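Local coordinates for 5-formaminoimidazole-4-carboxamide-1-(beta)-D-ribofuranosyl 5'-monophosphate synthetase (Methanocaldococcus jannaschii, PDB 2R7N), which catalyses the ATP- and formate-dependent formylation of AICAR to FAICAR, a folate-free step of purine biosynthesis, at residues 140-145 against 197-202; 150-155 against 166-171; 295-300 against 308-313. All coordinates share one frame; numbering follows the deposited sequence.

Contact 1: residues 140-145 against 197-202; sequences PKKYES and HIEEYV. With ADP (adenosine-5'-diphosphate), chain D.
E200 grips the backbone of K141 twice. Its carboxylate OE1 takes the N-H of K141 on the anti lone pair, with 3.0 Å from K141 N to E200 OE1 and a nearly straight bond (176°). E200 N donates to K141 O at 2.7 Å. The glutamate chain is extended, and CG lies anti to the backbone N (chi1 169°), which carries the carboxylate back to the K141 amide. K142 pairs with E199 across the antiparallel strands. K142 CD meets the edge of the imidazole, 3.3 Å from H197 CE1. Bends at chi2 and chi4 fold the lysine back, and NZ bonds to P140 O. H197 NE2 lies 3.2 Å from E199 OE1 and donates in its ring plane. Y143 and I198 point to the other face of the sheet. Their side chains cross at about a right angle, with Y143 CB 3.6 Å from I198 CG2. The Y143 hydroxyl bonds to D150. P140 CG sits 3.4 Å from E199 OE2, which accepts a hydrogen bond from N6 of ADP and forms a salt bridge with K156. E200 O accepts a second bond from N6, and V202 N donates to N1. This pattern matches the adenine-binding segment of an ATP-grasp enzyme. The E199 carboxylate, held at both oxygens, is probably fixed in rotation. The two acceptors for N6 and the donor for N1 are consistent with recognition of adenine.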
loop_
_atom_site.group_PDB
_atom_site.type_symbol
_atom_site.label_atom_id
_atom_site.label_comp_id
_atom_site.label_asym_id
_atom_site.label_seq_id
_atom_site.Cartn_x
_atom_site.Cartn_y
_atom_site.Cartn_z
ATOM N N PRO A 140 32.843 -23.337 16.301
ATOM C CA PRO A 140 33.618 -23.381 17.550
ATOM C C PRO A 140 34.485 -24.646 17.609
ATOM O O PRO A 140 34.088 -25.675 17.072
ATOM C CB PRO A 140 32.546 -23.410 18.642
ATOM C CG PRO A 140 31.287 -23.828 17.969
ATOM C CD PRO A 140 31.393 -23.446 16.524
ATOM N N LYS A 141 35.662 -24.562 18.227
ATOM C CA LYS A 141 36.541 -25.736 18.347
ATOM C C LYS A 141 35.840 -26.864 19.084
ATOM O O LYS A 141 35.154 -26.630 20.082
ATOM C CB LYS A 141 37.853 -25.387 19.054
ATOM C CG LYS A 141 38.775 -24.504 18.233
ATOM C CD LYS A 141 40.124 -24.299 18.905
ATOM C CE LYS A 141 41.028 -23.413 18.040
ATOM N NZ LYS A 141 42.349 -23.107 18.675
ATOM N N LYS A 142 35.993 -28.083 18.579
ATOM C CA LYS A 142 35.425 -29.254 19.240
ATOM C C LYS A 142 36.411 -29.810 20.260
ATOM O O LYS A 142 37.625 -29.625 20.123
ATOM C CB LYS A 142 35.056 -30.333 18.221
ATOM C CG LYS A 142 34.091 -29.858 17.134
ATOM C CD LYS A 142 32.800 -29.297 17.730
ATOM C CE LYS A 142 31.868 -28.732 16.661
ATOM N NZ LYS A 142 32.395 -27.484 16.034
ATOM N N TYR A 143 35.880 -30.477 21.283
ATOM C CA TYR A 143 36.699 -31.107 22.321
ATOM C C TYR A 143 36.310 -32.565 22.555
ATOM O O TYR A 143 35.220 -32.865 23.071
ATOM C CB TYR A 143 36.613 -30.325 23.630
ATOM C CG TYR A 143 37.270 -28.973 23.547
ATOM C CD1 TYR A 143 38.601 -28.806 23.903
ATOM C CD2 TYR A 143 36.560 -27.860 23.097
ATOM C CE1 TYR A 143 39.208 -27.567 23.819
ATOM C CE2 TYR A 143 37.154 -26.621 23.012
ATOM C CZ TYR A 143 38.475 -26.475 23.375
ATOM O OH TYR A 143 39.066 -25.235 23.288
ATOM N N GLU A 144 37.216 -33.465 22.187
ATOM C CA GLU A 144 36.949 -34.898 22.280
ATOM C C GLU A 144 36.527 -35.317 23.688
ATOM O O GLU A 144 35.471 -35.934 23.863
ATOM C CB GLU A 144 38.154 -35.707 21.791
ATOM C CG GLU A 144 38.711 -35.243 20.444
ATOM C CD GLU A 144 37.621 -34.962 19.412
ATOM O OE1 GLU A 144 37.603 -33.839 18.853
ATOM O OE2 GLU A 144 36.778 -35.858 19.167
ATOM N N SER A 145 37.329 -34.958 24.691
ATOM C CA SER A 145 37.019 -35.319 26.079
ATOM C C SER A 145 37.204 -34.161 27.050
ATOM O O SER A 145 37.883 -33.189 26.735
ATOM C CB SER A 145 37.864 -36.518 26.529
ATOM O OG SER A 145 39.183 -36.430 26.021
ATOM N N HIS A 197 28.604 -33.430 24.182
ATOM C CA HIS A 197 29.352 -32.679 23.189
ATOM C C HIS A 197 29.949 -31.436 23.835
ATOM O O HIS A 197 29.237 -30.625 24.422
ATOM C CB HIS A 197 28.463 -32.298 22.007
ATOM C CG HIS A 197 29.171 -31.498 20.960
ATOM N ND1 HIS A 197 30.028 -32.068 20.042
ATOM C CD2 HIS A 197 29.157 -30.172 20.687
ATOM C CE1 HIS A 197 30.508 -31.128 19.248
ATOM N NE2 HIS A 197 29.995 -29.969 19.617
ATOM N N ILE A 198 31.262 -31.297 23.728
ATOM C CA ILE A 198 31.973 -30.199 24.359
ATOM C C ILE A 198 32.586 -29.344 23.285
ATOM O O ILE A 198 33.346 -29.849 22.454
ATOM C CB ILE A 198 33.137 -30.716 25.235
ATOM C CG1 ILE A 198 32.632 -31.736 26.260
ATOM C CG2 ILE A 198 33.893 -29.546 25.893
ATOM C CD1 ILE A 198 33.699 -32.677 26.749
ATOM N N GLU A 199 32.277 -28.052 23.296
ATOM C CA GLU A 199 32.877 -27.159 22.324
ATOM C C GLU A 199 33.307 -25.831 22.917
ATOM O O GLU A 199 32.834 -25.405 23.984
ATOM C CB GLU A 199 31.940 -26.928 21.130
ATOM C CG GLU A 199 30.519 -26.474 21.490
ATOM C CD GLU A 199 29.707 -26.031 20.270
ATOM O OE1 GLU A 199 29.706 -26.755 19.250
ATOM O OE2 GLU A 199 29.070 -24.955 20.329
ATOM N N GLU A 200 34.213 -25.183 22.205
ATOM C CA GLU A 200 34.638 -23.833 22.530
ATOM C C GLU A 200 33.441 -22.934 22.801
ATOM O O GLU A 200 32.524 -22.855 21.993
ATOM C CB GLU A 200 35.420 -23.259 21.357
ATOM C CG GLU A 200 35.678 -21.796 21.476
ATOM C CD GLU A 200 36.534 -21.267 20.349
ATOM O OE1 GLU A 200 36.651 -21.945 19.289
ATOM O OE2 GLU A 200 37.079 -20.158 20.534
ATOM N N TYR A 201 33.438 -22.270 23.945
ATOM C CA TYR A 201 32.409 -21.294 24.232
ATOM C C TYR A 201 32.795 -20.037 23.482
ATOM O O TYR A 201 33.776 -19.376 23.836
ATOM C CB TYR A 201 32.311 -21.013 25.735
ATOM C CG TYR A 201 31.119 -20.168 26.088
ATOM C CD1 TYR A 201 29.944 -20.748 26.544
ATOM C CD2 TYR A 201 31.153 -18.790 25.938
ATOM C CE1 TYR A 201 28.836 -19.971 26.855
ATOM C CE2 TYR A 201 30.052 -18.007 26.243
ATOM C CZ TYR A 201 28.901 -18.598 26.699
ATOM O OH TYR A 201 27.808 -17.818 27.014
ATOM N N VAL A 202 32.060 -19.722 22.418
ATOM C CA VAL A 202 32.361 -18.514 21.653
ATOM C C VAL A 202 31.685 -17.330 22.326
ATOM O O VAL A 202 30.486 -17.365 22.591
ATOM C CB VAL A 202 31.926 -18.630 20.176
ATOM C CG1 VAL A 202 32.070 -17.288 19.472
ATOM C CG2 VAL A 202 32.747 -19.705 19.462
HETATM P PB ADP D . 19.911 -25.013 19.108
HETATM O O1B ADP D . 20.250 -25.865 17.902
HETATM O O2B ADP D . 19.513 -25.808 20.338
HETATM O O3B ADP D . 18.988 -23.848 18.792
HETATM P PA ADP D . 22.357 -24.987 20.504
HETATM O O1A ADP D . 23.615 -25.294 19.725
HETATM O O2A ADP D . 21.609 -26.027 21.292
HETATM O O3A ADP D . 21.315 -24.297 19.488
HETATM O "O5'" ADP D . 22.714 -23.843 21.564
HETATM C "C5'" ADP D . 21.726 -23.467 22.506
HETATM C "C4'" ADP D . 22.066 -22.046 22.912
HETATM O "O4'" ADP D . 23.269 -22.053 23.690
HETATM C "C3'" ADP D . 22.347 -21.174 21.695
HETATM O "O3'" ADP D . 21.176 -20.482 21.257
HETATM C "C2'" ADP D . 23.433 -20.228 22.169
HETATM O "O2'" ADP D . 22.863 -19.048 22.734
HETATM C "C1'" ADP D . 24.152 -21.024 23.256
HETATM N N9 ADP D . 25.322 -21.614 22.598
HETATM C C8 ADP D . 25.331 -22.692 21.793
HETATM N N7 ADP D . 26.587 -22.934 21.328
HETATM C C5 ADP D . 27.400 -21.985 21.842
HETATM C C6 ADP D . 28.840 -21.660 21.773
HETATM N N6 ADP D . 29.702 -22.397 21.029
HETATM N N1 ADP D . 29.268 -20.580 22.453
HETATM C C2 ADP D . 28.430 -19.824 23.192
HETATM N N3 ADP D . 27.114 -20.063 23.312
HETATM C C4 ADP D . 26.553 -21.111 22.665
#

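Contact 2: residues 150-155 against 166-171; sequences DGTVIV and YFIASS. With ADP (adenosine-5'-diphosphate), chain D.
V155 and F167 lie side by side in the tight half of this contact. The phenyl ring turns one face to V155 CB, which stands 4.0 Å from the ring centroid, toward the rim. V155 CG2 touches F167 CE2 at 3.6 Å. F167 CG sits between the backbone N and the carbonyl carbon (chi1 70°), and this swings the ring toward the valine. F175 of helix 172-183 meets the F167 ring edge-to-face. On the same face, V153 CG2 packs 3.7 Å from A169 CB. Paired backbone bonds join V153 with A169 and V155 with F167, and the two strands run antiparallel, their axes 4.7 Å apart. They form a beta hairpin of the ATP-grasp fold. Its connecting loop, partly disordered here, belongs to the ATP-binding segment. I154 and I168 point to the opposite face, the one with the nucleotide. I154 CD1 lies 3.6 Å from C4 of ADP, over one face of the adenine, and also approaches the ring edge of Y166. The Y166 hydroxyl reaches O2A of ADP, but that modelled distance is too short to be taken literally. The far end of the hairpin is more open, with G151, T152 and S170 partly exposed. There, T152 OG1 and S170 OG share a hydrogen bond of 2.9 Å, and either may be the donor. G151 O meets S170 CA in a CA-H...O contact. M247 of a neighbouring subunit packs on both T152 and S170. Where this end joins the buried part, T152 CG2 packs closely on I168 CG2, at 3.5 Å.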
loop_
_atom_site.group_PDB
_atom_site.type_symbol
_atom_site.label_atom_id
_atom_site.label_comp_id
_atom_site.label_asym_id
_atom_site.label_seq_id
_atom_site.Cartn_x
_atom_site.Cartn_y
_atom_site.Cartn_z
ATOM N N ASP A 150 40.706 -26.580 27.693
ATOM C CA ASP A 150 41.818 -25.681 27.998
ATOM C C ASP A 150 41.390 -24.218 27.968
ATOM O O ASP A 150 42.222 -23.314 27.987
ATOM C CB ASP A 150 42.973 -25.905 27.020
ATOM C CG ASP A 150 42.548 -25.760 25.567
ATOM O OD1 ASP A 150 41.331 -25.795 25.291
ATOM O OD2 ASP A 150 43.430 -25.617 24.696
ATOM N N GLY A 151 40.085 -23.991 27.911
ATOM C CA GLY A 151 39.528 -22.643 27.949
ATOM C C GLY A 151 38.117 -22.740 28.476
ATOM O O GLY A 151 37.753 -23.741 29.089
ATOM N N THR A 152 37.309 -21.709 28.255
ATOM C CA THR A 152 35.893 -21.843 28.548
ATOM C C THR A 152 35.246 -22.658 27.428
ATOM O O THR A 152 35.580 -22.510 26.245
ATOM C CB THR A 152 35.184 -20.492 28.731
ATOM O OG1 THR A 152 35.832 -19.748 29.771
ATOM C CG2 THR A 152 33.726 -20.709 29.131
ATOM N N VAL A 153 34.358 -23.559 27.812
ATOM C CA VAL A 153 33.676 -24.384 26.852
ATOM C C VAL A 153 32.220 -24.416 27.231
ATOM O O VAL A 153 31.866 -24.126 28.372
ATOM C CB VAL A 153 34.211 -25.843 26.834
ATOM C CG1 VAL A 153 35.673 -25.884 26.420
ATOM C CG2 VAL A 153 33.982 -26.528 28.176
ATOM N N ILE A 154 31.372 -24.749 26.267
ATOM C CA ILE A 154 29.980 -25.017 26.559
ATOM C C ILE A 154 29.786 -26.487 26.288
ATOM O O ILE A 154 30.439 -27.049 25.397
ATOM C CB ILE A 154 29.012 -24.185 25.675
ATOM C CG1 ILE A 154 27.568 -24.348 26.157
ATOM C CG2 ILE A 154 29.124 -24.593 24.207
ATOM C CD1 ILE A 154 26.604 -23.367 25.520
ATOM N N VAL A 155 28.893 -27.110 27.044
ATOM C CA VAL A 155 28.714 -28.551 26.941
ATOM C C VAL A 155 27.261 -28.917 26.676
ATOM O O VAL A 155 26.377 -28.622 27.485
ATOM C CB VAL A 155 29.230 -29.286 28.201
ATOM C CG1 VAL A 155 29.139 -30.781 27.999
ATOM C CG2 VAL A 155 30.673 -28.867 28.506
ATOM N N TYR A 166 22.442 -28.009 29.410
ATOM C CA TYR A 166 23.703 -27.393 29.019
ATOM C C TYR A 166 24.451 -26.870 30.240
ATOM O O TYR A 166 23.843 -26.574 31.268
ATOM C CB TYR A 166 23.442 -26.221 28.068
ATOM C CG TYR A 166 22.894 -26.604 26.713
ATOM C CD1 TYR A 166 21.715 -27.330 26.596
ATOM C CD2 TYR A 166 23.544 -26.215 25.550
ATOM C CE1 TYR A 166 21.209 -27.681 25.358
ATOM C CE2 TYR A 166 23.045 -26.553 24.306
ATOM C CZ TYR A 166 21.877 -27.289 24.215
ATOM O OH TYR A 166 21.379 -27.633 22.979
ATOM N N PHE A 167 25.772 -26.758 30.123
ATOM C CA PHE A 167 26.563 -26.076 31.149
ATOM C C PHE A 167 27.882 -25.565 30.606
ATOM O O PHE A 167 28.311 -25.947 29.504
ATOM C CB PHE A 167 26.751 -26.927 32.424
ATOM C CG PHE A 167 27.658 -28.128 32.255
ATOM C CD1 PHE A 167 27.126 -29.413 32.200
ATOM C CD2 PHE A 167 29.042 -27.976 32.188
ATOM C CE1 PHE A 167 27.953 -30.521 32.061
ATOM C CE2 PHE A 167 29.876 -29.078 32.047
ATOM C CZ PHE A 167 29.331 -30.351 31.985
ATOM N N ILE A 168 28.511 -24.689 31.384
ATOM C CA ILE A 168 29.753 -24.023 30.992
ATOM C C ILE A 168 30.896 -24.494 31.896
ATOM O O ILE A 168 30.708 -24.705 33.100
ATOM C CB ILE A 168 29.615 -22.494 31.144
ATOM C CG1 ILE A 168 28.530 -21.949 30.204
ATOM C CG2 ILE A 168 30.960 -21.788 30.928
ATOM C CD1 ILE A 168 28.222 -20.470 30.420
ATOM N N ALA A 169 32.080 -24.646 31.319
ATOM C CA ALA A 169 33.214 -25.147 32.057
ATOM C C ALA A 169 34.471 -24.431 31.610
ATOM O O ALA A 169 34.622 -24.119 30.434
ATOM C CB ALA A 169 33.351 -26.663 31.857
ATOM N N SER A 170 35.372 -24.168 32.551
ATOM C CA SER A 170 36.666 -23.584 32.218
ATOM C C SER A 170 37.838 -24.511 32.560
ATOM O O SER A 170 39.009 -24.120 32.431
ATOM C CB SER A 170 36.837 -22.214 32.882
ATOM O OG SER A 170 36.082 -21.218 32.203
ATOM N N SER A 171 37.520 -25.739 32.973
ATOM C CA SER A 171 38.540 -26.731 33.335
ATOM C C SER A 171 37.938 -28.121 33.365
ATOM O O SER A 171 36.731 -28.278 33.560
ATOM C CB SER A 171 39.131 -26.428 34.715
ATOM O OG SER A 171 38.147 -26.591 35.733
HETATM P PB ADP D . 19.911 -25.013 19.108
HETATM O O1B ADP D . 20.250 -25.865 17.902
HETATM O O2B ADP D . 19.513 -25.808 20.338
HETATM O O3B ADP D . 18.988 -23.848 18.792
HETATM P PA ADP D . 22.357 -24.987 20.504
HETATM O O1A ADP D . 23.615 -25.294 19.725
HETATM O O2A ADP D . 21.609 -26.027 21.292
HETATM O O3A ADP D . 21.315 -24.297 19.488
HETATM O "O5'" ADP D . 22.714 -23.843 21.564
HETATM C "C5'" ADP D . 21.726 -23.467 22.506
HETATM C "C4'" ADP D . 22.066 -22.046 22.912
HETATM O "O4'" ADP D . 23.269 -22.053 23.690
HETATM C "C3'" ADP D . 22.347 -21.174 21.695
HETATM O "O3'" ADP D . 21.176 -20.482 21.257
HETATM C "C2'" ADP D . 23.433 -20.228 22.169
HETATM O "O2'" ADP D . 22.863 -19.048 22.734
HETATM C "C1'" ADP D . 24.152 -21.024 23.256
HETATM N N9 ADP D . 25.322 -21.614 22.598
HETATM C C8 ADP D . 25.331 -22.692 21.793
HETATM N N7 ADP D . 26.587 -22.934 21.328
HETATM C C5 ADP D . 27.400 -21.985 21.842
HETATM C C6 ADP D . 28.840 -21.660 21.773
HETATM N N6 ADP D . 29.702 -22.397 21.029
HETATM N N1 ADP D . 29.268 -20.580 22.453
HETATM C C2 ADP D . 28.430 -19.824 23.192
HETATM N N3 ADP D . 27.114 -20.063 23.312
HETATM C C4 ADP D . 26.553 -21.111 22.665
#

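Contact 3: residues 295-300 against 308-313; sequences CLQSLC and VFEMSA. With ADP (adenosine-5'-diphosphate), chain D.
The F309 ring is sandwiched between Q297 and ADP. Q297 O lies over one face, near the rim, 3.1 Å from F309 CD2. Q297 CB adds a CH-pi contact there. N9 of ADP is over the opposite face, and the ribose C3' makes the close approach, 3.5 Å from F309 CE1. S298 O and O3A of ADP are at the edge, near the ring plane. L299 CD1 comes in obliquely, 3.7 Å from F309 CD2. F309 CG lies between the backbone N and the carbonyl carbon (chi1 68°), which places the ring between strand and nucleotide. A serine in its place would probably open a gap beside Q297 and L299 and take from ADP the packing of this ring. Two residues of one strand, F309 and E310, stand opposite the single Q297 of the other, which makes a classic beta bulge. Q297 O accepts a bond from F309 N at 3.0 Å and a weak one from E310 N. The bulge interrupts an antiparallel hairpin of the ATP-grasp fold, with C295 and S312 paired regularly beyond it. Q297 and E310 run side by side, amide and carboxylate planes 51° apart, with Q297 OE1 3.2 Å from E310 CG. Q297 NE2 gives a weak bond of 3.3 Å to O3B of ADP. Both residues are predicted magnesium ligands. E310 lies near the phosphates and E128, a crowding of negative charge that a metal would probably ease. On the other face of the strands, L296 CD2 touches V308 CG1 and M311 CB, both at 4.1 Å. Helix 268-285 covers this side.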
loop_
_atom_site.group_PDB
_atom_site.type_symbol
_atom_site.label_atom_id
_atom_site.label_comp_id
_atom_site.label_asym_id
_atom_site.label_seq_id
_atom_site.Cartn_x
_atom_site.Cartn_y
_atom_site.Cartn_z
ATOM N N CYS A 295 19.176 -21.415 7.918
ATOM C CA CYS A 295 19.677 -20.481 8.919
ATOM C C CYS A 295 21.079 -20.839 9.379
ATOM O O CYS A 295 21.365 -22.006 9.662
ATOM C CB CYS A 295 18.732 -20.467 10.117
ATOM S SG CYS A 295 19.220 -19.375 11.442
ATOM N N LEU A 296 21.959 -19.844 9.419
ATOM C CA LEU A 296 23.229 -19.963 10.137
ATOM C C LEU A 296 23.083 -19.266 11.484
ATOM O O LEU A 296 22.937 -18.046 11.543
ATOM C CB LEU A 296 24.388 -19.346 9.342
ATOM C CG LEU A 296 24.680 -20.032 8.004
ATOM C CD1 LEU A 296 25.889 -19.423 7.321
ATOM C CD2 LEU A 296 24.863 -21.526 8.190
ATOM N N GLN A 297 23.092 -20.048 12.561
ATOM C CA GLN A 297 23.031 -19.500 13.913
ATOM C C GLN A 297 24.444 -19.230 14.402
ATOM O O GLN A 297 25.148 -20.133 14.827
ATOM C CB GLN A 297 22.330 -20.480 14.837
ATOM C CG GLN A 297 20.957 -20.853 14.349
ATOM C CD GLN A 297 20.425 -22.091 15.011
ATOM O OE1 GLN A 297 20.066 -23.056 14.334
ATOM N NE2 GLN A 297 20.369 -22.081 16.347
ATOM N N SER A 298 24.862 -17.978 14.325
ATOM C CA SER A 298 26.253 -17.642 14.533
ATOM C C SER A 298 26.497 -16.747 15.745
ATOM O O SER A 298 25.562 -16.285 16.405
ATOM C CB SER A 298 26.801 -16.972 13.283
ATOM O OG SER A 298 26.149 -15.729 13.066
ATOM N N LEU A 299 27.773 -16.521 16.038
ATOM C CA LEU A 299 28.176 -15.605 17.085
ATOM C C LEU A 299 29.292 -14.760 16.531
ATOM O O LEU A 299 30.215 -15.264 15.890
ATOM C CB LEU A 299 28.635 -16.352 18.337
ATOM C CG LEU A 299 27.496 -16.901 19.210
ATOM C CD1 LEU A 299 27.938 -18.076 20.076
ATOM C CD2 LEU A 299 26.888 -15.794 20.058
ATOM N N CYS A 300 29.183 -13.457 16.730
ATOM C CA CYS A 300 30.176 -12.569 16.191
ATOM C C CYS A 300 31.209 -12.314 17.282
ATOM O O CYS A 300 30.925 -11.654 18.283
ATOM C CB CYS A 300 29.525 -11.269 15.697
ATOM S SG CYS A 300 30.660 -10.177 14.810
ATOM N N VAL A 308 29.736 -20.119 13.383
ATOM C CA VAL A 308 28.461 -20.818 13.325
ATOM C C VAL A 308 28.441 -21.981 14.311
ATOM O O VAL A 308 29.194 -22.946 14.169
ATOM C CB VAL A 308 28.215 -21.358 11.902
ATOM C CG1 VAL A 308 26.845 -21.998 11.794
ATOM C CG2 VAL A 308 28.402 -20.243 10.884
ATOM N N PHE A 309 27.569 -21.893 15.303
ATOM C CA PHE A 309 27.501 -22.903 16.336
ATOM C C PHE A 309 26.329 -23.840 16.086
ATOM O O PHE A 309 26.164 -24.845 16.774
ATOM C CB PHE A 309 27.365 -22.245 17.709
ATOM C CG PHE A 309 26.042 -21.553 17.928
ATOM C CD1 PHE A 309 24.907 -22.285 18.240
ATOM C CD2 PHE A 309 25.945 -20.175 17.851
ATOM C CE1 PHE A 309 23.695 -21.661 18.449
ATOM C CE2 PHE A 309 24.731 -19.543 18.053
ATOM C CZ PHE A 309 23.604 -20.286 18.349
ATOM N N GLU A 310 25.506 -23.495 15.106
ATOM C CA GLU A 310 24.351 -24.313 14.754
ATOM C C GLU A 310 23.822 -23.877 13.392
ATOM O O GLU A 310 24.125 -22.778 12.916
ATOM C CB GLU A 310 23.264 -24.189 15.824
ATOM C CG GLU A 310 22.098 -25.155 15.677
ATOM C CD GLU A 310 22.491 -26.607 15.899
ATOM O OE1 GLU A 310 23.315 -26.878 16.801
ATOM O OE2 GLU A 310 21.965 -27.481 15.173
ATOM N N MET A 311 23.051 -24.748 12.757
ATOM C CA MET A 311 22.417 -24.410 11.496
ATOM C C MET A 311 21.110 -25.158 11.308
ATOM O O MET A 311 20.932 -26.263 11.816
ATOM C CB MET A 311 23.340 -24.710 10.323
ATOM C CG MET A 311 23.371 -26.166 9.942
ATOM S SD MET A 311 23.715 -26.406 8.194
ATOM C CE MET A 311 22.059 -26.538 7.537
ATOM N N SER A 312 20.194 -24.538 10.571
ATOM C CA SER A 312 18.949 -25.183 10.187
ATOM C C SER A 312 18.943 -25.296 8.672
ATOM O O SER A 312 19.449 -24.409 7.982
ATOM C CB SER A 312 17.747 -24.371 10.664
ATOM O OG SER A 312 17.912 -23.951 12.013
ATOM N N ALA A 313 18.402 -26.399 8.163
ATOM C CA ALA A 313 18.359 -26.656 6.725
ATOM C C ALA A 313 16.941 -26.434 6.215
ATOM O O ALA A 313 16.687 -26.416 5.010
ATOM C CB ALA A 313 18.823 -28.074 6.428
HETATM P PB ADP D . 19.911 -25.013 19.108
HETATM O O1B ADP D . 20.250 -25.865 17.902
HETATM O O2B ADP D . 19.513 -25.808 20.338
HETATM O O3B ADP D . 18.988 -23.848 18.792
HETATM P PA ADP D . 22.357 -24.987 20.504
HETATM O O1A ADP D . 23.615 -25.294 19.725
HETATM O O2A ADP D . 21.609 -26.027 21.292
HETATM O O3A ADP D . 21.315 -24.297 19.488
HETATM O "O5'" ADP D . 22.714 -23.843 21.564
HETATM C "C5'" ADP D . 21.726 -23.467 22.506
HETATM C "C4'" ADP D . 22.066 -22.046 22.912
HETATM O "O4'" ADP D . 23.269 -22.053 23.690
HETATM C "C3'" ADP D . 22.347 -21.174 21.695
HETATM O "O3'" ADP D . 21.176 -20.482 21.257
HETATM C "C2'" ADP D . 23.433 -20.228 22.169
HETATM O "O2'" ADP D . 22.863 -19.048 22.734
HETATM C "C1'" ADP D . 24.152 -21.024 23.256
HETATM N N9 ADP D . 25.322 -21.614 22.598
HETATM C C8 ADP D . 25.331 -22.692 21.793
HETATM N N7 ADP D . 26.587 -22.934 21.328
HETATM C C5 ADP D . 27.400 -21.985 21.842
HETATM C C6 ADP D . 28.840 -21.660 21.773
HETATM N N6 ADP D . 29.702 -22.397 21.029
HETATM N N1 ADP D . 29.268 -20.580 22.453
HETATM C C2 ADP D . 28.430 -19.824 23.192
HETATM N N3 ADP D . 27.114 -20.063 23.312
HETATM C C4 ADP D . 26.553 -21.111 22.665
#

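In the fold
All three contacts lie in the ATP-grasp region and touch the same ADP. Contacts 1 and 2 belong to one antiparallel sheet, in the order 142-143, 197-200, 153-156, 167-169. Their centres are about 8 Å apart, and contact 2 is nested within the loop that contact 1 closes. A backbone hydrogen bond from I154 N to E199 O joins the two middle strands. Contact 3 comes later, at the edge of a five-stranded sheet. Its centre is about 15 Å from contact 1's and 19 Å from contact 2's. P140 and V202 pack against it, but contact 2 does not touch it. I154 and F309 lie on opposite sides of the adenine plane, so the nucleotide is held between the two sheets.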